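Local coordinates for transcriptional regulatory protein FIXJ (Sinorhizobium meliloti, PDB 1DBW) that serves as the receiver domain of a two-component transcription activator that, once activated by FixL, switches on the nitrogen-fixation genes nifA and fixK, at residues N75-V87 with A93-F106. The protein carries 2 engineered substitutions. Sequence-based numbering, arbitrary orientation.
Sequences NIPSIVITGHGDV and AMKAGAVDFIEKPF
Val80 and Thr82 trade backbone hydrogen bonds with Asp100, Ile102 and, just past the strand, Lys104, pairing strands 78-82 and 100-103 in parallel within a beta-alpha-beta crossover at one edge of the CheY-like receiver fold. Helix 87-95 joins them and packs on the face bearing Val80, where Ala93 CB lies 3.8 Å from Val80 CB. On the other face Ile79 CG2 rests on Ile102 CG1, and helix 108-119 covers both through Ile111. Lys104 carries the contact into the active site. Its CB sits 3.6 Å from Thr82 O, the carbonyl that accepts the backbone N-H of Lys104. Lys104 CG presses on Ile81 CG2 at 3.3 Å, a close fit for two aliphatic carbons, and Lys104 CD follows along the same methyl at 3.6 Å. A bend at chi3 (-83°) then turns the chain, leaving Lys104 CE 3.9 Å from Thr82 O, and its NZ forms a salt bridge with the magnesium-binding Asp54. In the 83-86 turn, Gly85 N donates to Glu103 OE2 from above the carboxylate plane at 2.9 Å, an extended Glu103 chain carrying the acid there. An alanine in place of Glu103 would probably leave Gly85 N without this acceptor and the turn less firmly tied to the edge strand. Beside it, His84 ND1 donates to a lone pair of Lys104 O at 3.0 Å, in the carbonyl plane but bent to 133° at the hydrogen.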
loop_
_atom_site.group_PDB
_atom_site.type_symbol
_atom_site.label_atom_id
_atom_site.label_comp_id
_atom_site.label_asym_id
_atom_site.label_seq_id
_atom_site.Cartn_x
_atom_site.Cartn_y
_atom_site.Cartn_z
ATOM N N ASN A 75 -5.145 12.301 0.987
ATOM C CA ASN A 75 -3.888 11.865 0.412
ATOM C C ASN A 75 -3.126 11.014 1.420
ATOM O O ASN A 75 -3.009 11.372 2.596
ATOM C CB ASN A 75 -3.017 13.019 -0.044
ATOM C CG ASN A 75 -1.804 12.534 -0.818
ATOM O OD1 ASN A 75 -0.676 12.802 -0.438
ATOM N ND2 ASN A 75 -2.043 11.758 -1.884
ATOM N N ILE A 76 -2.710 9.831 0.983
ATOM C CA ILE A 76 -1.964 8.907 1.836
ATOM C C ILE A 76 -0.838 8.385 0.958
ATOM O O ILE A 76 -1.119 7.863 -0.134
ATOM C CB ILE A 76 -2.871 7.710 2.332
ATOM C CG1 ILE A 76 -3.992 8.262 3.228
ATOM C CG2 ILE A 76 -2.020 6.695 3.143
ATOM C CD1 ILE A 76 -4.935 7.216 3.886
ATOM N N PRO A 77 0.442 8.588 1.358
ATOM C CA PRO A 77 1.589 8.104 0.564
ATOM C C PRO A 77 1.394 6.619 0.340
ATOM O O PRO A 77 1.172 5.864 1.302
ATOM C CB PRO A 77 2.797 8.405 1.473
ATOM C CG PRO A 77 2.279 9.589 2.339
ATOM C CD PRO A 77 0.890 9.162 2.648
ATOM N N SER A 78 1.390 6.187 -0.929
ATOM C CA SER A 78 1.112 4.777 -1.244
ATOM C C SER A 78 2.126 4.048 -2.136
ATOM O O SER A 78 2.586 4.616 -3.136
ATOM C CB SER A 78 -0.255 4.653 -1.942
ATOM O OG SER A 78 -1.219 5.588 -1.473
ATOM N N ILE A 79 2.382 2.773 -1.796
ATOM C CA ILE A 79 3.262 1.863 -2.509
ATOM C C ILE A 79 2.293 0.847 -3.089
ATOM O O ILE A 79 1.492 0.237 -2.371
ATOM C CB ILE A 79 4.194 1.143 -1.537
ATOM C CG1 ILE A 79 5.089 2.163 -0.823
ATOM C CG2 ILE A 79 5.047 0.116 -2.292
ATOM C CD1 ILE A 79 5.727 3.161 -1.799
ATOM N N VAL A 80 2.363 0.634 -4.395
ATOM C CA VAL A 80 1.439 -0.310 -5.037
ATOM C C VAL A 80 2.256 -1.524 -5.445
ATOM O O VAL A 80 3.216 -1.384 -6.135
ATOM C CB VAL A 80 0.778 0.336 -6.300
ATOM C CG1 VAL A 80 -0.051 -0.702 -7.051
ATOM C CG2 VAL A 80 -0.143 1.535 -5.867
ATOM N N ILE A 81 1.935 -2.688 -4.891
ATOM C CA ILE A 81 2.661 -3.899 -5.246
ATOM C C ILE A 81 1.988 -4.362 -6.529
ATOM O O ILE A 81 0.754 -4.541 -6.570
ATOM C CB ILE A 81 2.540 -4.955 -4.154
ATOM C CG1 ILE A 81 3.307 -4.470 -2.927
ATOM C CG2 ILE A 81 3.126 -6.260 -4.650
ATOM C CD1 ILE A 81 3.078 -5.347 -1.685
ATOM N N THR A 82 2.816 -4.638 -7.524
ATOM C CA THR A 82 2.306 -5.009 -8.836
ATOM C C THR A 82 2.686 -6.430 -9.270
ATOM O O THR A 82 3.670 -7.007 -8.794
ATOM C CB THR A 82 2.771 -3.957 -9.897
ATOM O OG1 THR A 82 4.200 -3.909 -9.922
ATOM C CG2 THR A 82 2.269 -2.533 -9.516
ATOM N N GLY A 83 1.899 -6.968 -10.201
ATOM C CA GLY A 83 2.138 -8.312 -10.684
ATOM C C GLY A 83 3.464 -8.513 -11.382
ATOM O O GLY A 83 4.013 -7.583 -12.000
ATOM N N HIS A 84 3.994 -9.734 -11.265
ATOM C CA HIS A 84 5.253 -10.065 -11.911
ATOM C C HIS A 84 5.065 -9.828 -13.417
ATOM O O HIS A 84 4.080 -10.319 -13.997
ATOM C CB HIS A 84 5.628 -11.526 -11.667
ATOM C CG HIS A 84 6.938 -11.911 -12.277
ATOM N ND1 HIS A 84 8.121 -11.276 -11.961
ATOM C CD2 HIS A 84 7.247 -12.836 -13.222
ATOM C CE1 HIS A 84 9.103 -11.792 -12.682
ATOM N NE2 HIS A 84 8.599 -12.738 -13.455
ATOM N N GLY A 85 5.959 -9.019 -13.992
ATOM C CA GLY A 85 5.931 -8.690 -15.411
ATOM C C GLY A 85 4.784 -7.822 -15.904
ATOM O O GLY A 85 4.643 -7.611 -17.119
ATOM N N ASP A 86 3.961 -7.310 -14.986
ATOM C CA ASP A 86 2.810 -6.470 -15.352
ATOM C C ASP A 86 3.236 -5.015 -15.531
ATOM O O ASP A 86 3.236 -4.225 -14.583
ATOM C CB ASP A 86 1.720 -6.560 -14.284
ATOM C CG ASP A 86 0.386 -5.996 -14.758
ATOM O OD1 ASP A 86 0.357 -5.078 -15.618
ATOM O OD2 ASP A 86 -0.646 -6.474 -14.262
ATOM N N VAL A 87 3.524 -4.643 -16.770
ATOM C CA VAL A 87 3.994 -3.286 -17.060
ATOM C C VAL A 87 2.902 -2.228 -16.931
ATOM O O VAL A 87 3.108 -1.208 -16.285
ATOM C CB VAL A 87 4.646 -3.196 -18.484
ATOM C CG1 VAL A 87 5.396 -1.867 -18.652
ATOM C CG2 VAL A 87 5.561 -4.395 -18.720
ATOM N N ALA A 93 0.044 2.878 -11.811
ATOM C CA ALA A 93 0.198 3.152 -10.388
ATOM C C ALA A 93 0.955 4.456 -10.200
ATOM O O ALA A 93 0.533 5.309 -9.401
ATOM C CB ALA A 93 0.926 1.997 -9.696
ATOM N N MET A 94 2.022 4.654 -10.985
ATOM C CA MET A 94 2.807 5.873 -10.890
ATOM C C MET A 94 2.014 7.060 -11.398
ATOM O O MET A 94 2.117 8.143 -10.836
ATOM C CB MET A 94 4.143 5.767 -11.627
ATOM C CG MET A 94 5.039 4.690 -11.093
ATOM S SD MET A 94 5.176 4.792 -9.256
ATOM C CE MET A 94 6.192 6.142 -9.135
ATOM N N LYS A 95 1.256 6.854 -12.481
ATOM C CA LYS A 95 0.410 7.903 -13.050
ATOM C C LYS A 95 -0.671 8.336 -12.048
ATOM O O LYS A 95 -1.003 9.514 -11.949
ATOM C CB LYS A 95 -0.260 7.422 -14.343
ATOM C CG LYS A 95 -1.158 8.485 -14.970
ATOM C CD LYS A 95 -1.355 8.265 -16.465
ATOM C CE LYS A 95 -1.986 9.502 -17.111
ATOM N NZ LYS A 95 -1.868 9.485 -18.611
ATOM N N ALA A 96 -1.145 7.376 -11.261
ATOM C CA ALA A 96 -2.182 7.597 -10.241
ATOM C C ALA A 96 -1.660 8.274 -8.967
ATOM O O ALA A 96 -2.447 8.584 -8.059
ATOM C CB ALA A 96 -2.856 6.271 -9.891
ATOM N N GLY A 97 -0.350 8.471 -8.877
ATOM C CA GLY A 97 0.199 9.164 -7.717
ATOM C C GLY A 97 0.922 8.346 -6.668
ATOM O O GLY A 97 1.363 8.883 -5.643
ATOM N N ALA A 98 1.134 7.070 -6.953
ATOM C CA ALA A 98 1.867 6.213 -6.015
ATOM C C ALA A 98 3.286 6.758 -5.853
ATOM O O ALA A 98 3.857 7.321 -6.780
ATOM C CB ALA A 98 1.922 4.764 -6.577
ATOM N N VAL A 99 3.822 6.665 -4.642
ATOM C CA VAL A 99 5.176 7.090 -4.338
ATOM C C VAL A 99 6.096 6.150 -5.103
ATOM O O VAL A 99 7.149 6.546 -5.591
ATOM C CB VAL A 99 5.472 6.933 -2.815
ATOM C CG1 VAL A 99 6.992 6.990 -2.543
ATOM C CG2 VAL A 99 4.727 8.002 -2.021
ATOM N N ASP A 100 5.702 4.886 -5.176
ATOM C CA ASP A 100 6.489 3.888 -5.892
ATOM C C ASP A 100 5.667 2.646 -6.125
ATOM O O ASP A 100 4.585 2.486 -5.576
ATOM C CB ASP A 100 7.744 3.496 -5.105
ATOM C CG ASP A 100 8.901 3.019 -6.011
ATOM O OD1 ASP A 100 8.754 2.904 -7.259
ATOM O OD2 ASP A 100 9.993 2.784 -5.465
ATOM N N PHE A 101 6.159 1.799 -7.014
ATOM C CA PHE A 101 5.507 0.527 -7.254
ATOM C C PHE A 101 6.590 -0.483 -6.917
ATOM O O PHE A 101 7.788 -0.156 -6.928
ATOM C CB PHE A 101 5.119 0.321 -8.733
ATOM C CG PHE A 101 6.304 0.153 -9.650
ATOM C CD1 PHE A 101 6.784 -1.123 -9.982
ATOM C CD2 PHE A 101 6.970 1.274 -10.157
ATOM C CE1 PHE A 101 7.920 -1.273 -10.817
ATOM C CE2 PHE A 101 8.079 1.138 -10.975
ATOM C CZ PHE A 101 8.561 -0.148 -11.310
ATOM N N ILE A 102 6.167 -1.682 -6.568
ATOM C CA ILE A 102 7.100 -2.758 -6.306
ATOM C C ILE A 102 6.590 -3.990 -7.018
ATOM O O ILE A 102 5.540 -4.504 -6.695
ATOM C CB ILE A 102 7.195 -3.098 -4.833
ATOM C CG1 ILE A 102 7.700 -1.882 -4.036
ATOM C CG2 ILE A 102 8.139 -4.309 -4.650
ATOM C CD1 ILE A 102 9.116 -1.485 -4.333
ATOM N N GLU A 103 7.364 -4.479 -7.976
ATOM C CA GLU A 103 6.986 -5.665 -8.732
ATOM C C GLU A 103 7.310 -6.947 -7.943
ATOM O O GLU A 103 8.386 -7.068 -7.353
ATOM C CB GLU A 103 7.763 -5.654 -10.066
ATOM C CG GLU A 103 7.496 -6.858 -10.956
ATOM C CD GLU A 103 8.421 -6.908 -12.177
ATOM O OE1 GLU A 103 9.226 -5.973 -12.416
ATOM O OE2 GLU A 103 8.361 -7.922 -12.890
ATOM N N LYS A 104 6.353 -7.871 -7.914
ATOM C CA LYS A 104 6.495 -9.153 -7.261
ATOM C C LYS A 104 7.259 -10.147 -8.149
ATOM O O LYS A 104 7.171 -10.076 -9.385
ATOM C CB LYS A 104 5.110 -9.756 -7.000
ATOM C CG LYS A 104 4.272 -8.991 -6.027
ATOM C CD LYS A 104 3.055 -9.776 -5.585
ATOM C CE LYS A 104 1.914 -9.655 -6.573
ATOM N NZ LYS A 104 0.684 -10.236 -5.991
ATOM N N PRO A 105 8.073 -11.032 -7.537
ATOM C CA PRO A 105 8.335 -11.158 -6.092
ATOM C C PRO A 105 9.360 -10.100 -5.709
ATOM O O PRO A 105 10.134 -9.615 -6.567
ATOM C CB PRO A 105 8.960 -12.558 -5.963
ATOM C CG PRO A 105 8.564 -13.265 -7.246
ATOM C CD PRO A 105 8.639 -12.180 -8.275
ATOM N N PHE A 106 9.358 -9.702 -4.433
ATOM C CA PHE A 106 10.306 -8.696 -3.973
ATOM C C PHE A 106 11.020 -9.161 -2.718
ATOM O O PHE A 106 10.505 -10.010 -1.996
ATOM C CB PHE A 106 9.581 -7.374 -3.673
ATOM C CG PHE A 106 8.387 -7.534 -2.770
ATOM C CD1 PHE A 106 8.554 -7.637 -1.386
ATOM C CD2 PHE A 106 7.109 -7.653 -3.291
ATOM C CE1 PHE A 106 7.466 -7.867 -0.529
ATOM C CE2 PHE A 106 6.015 -7.880 -2.450
ATOM C CZ PHE A 106 6.196 -7.991 -1.057
HETATM O O HOH W 1 1.213 8.381 -2.965
#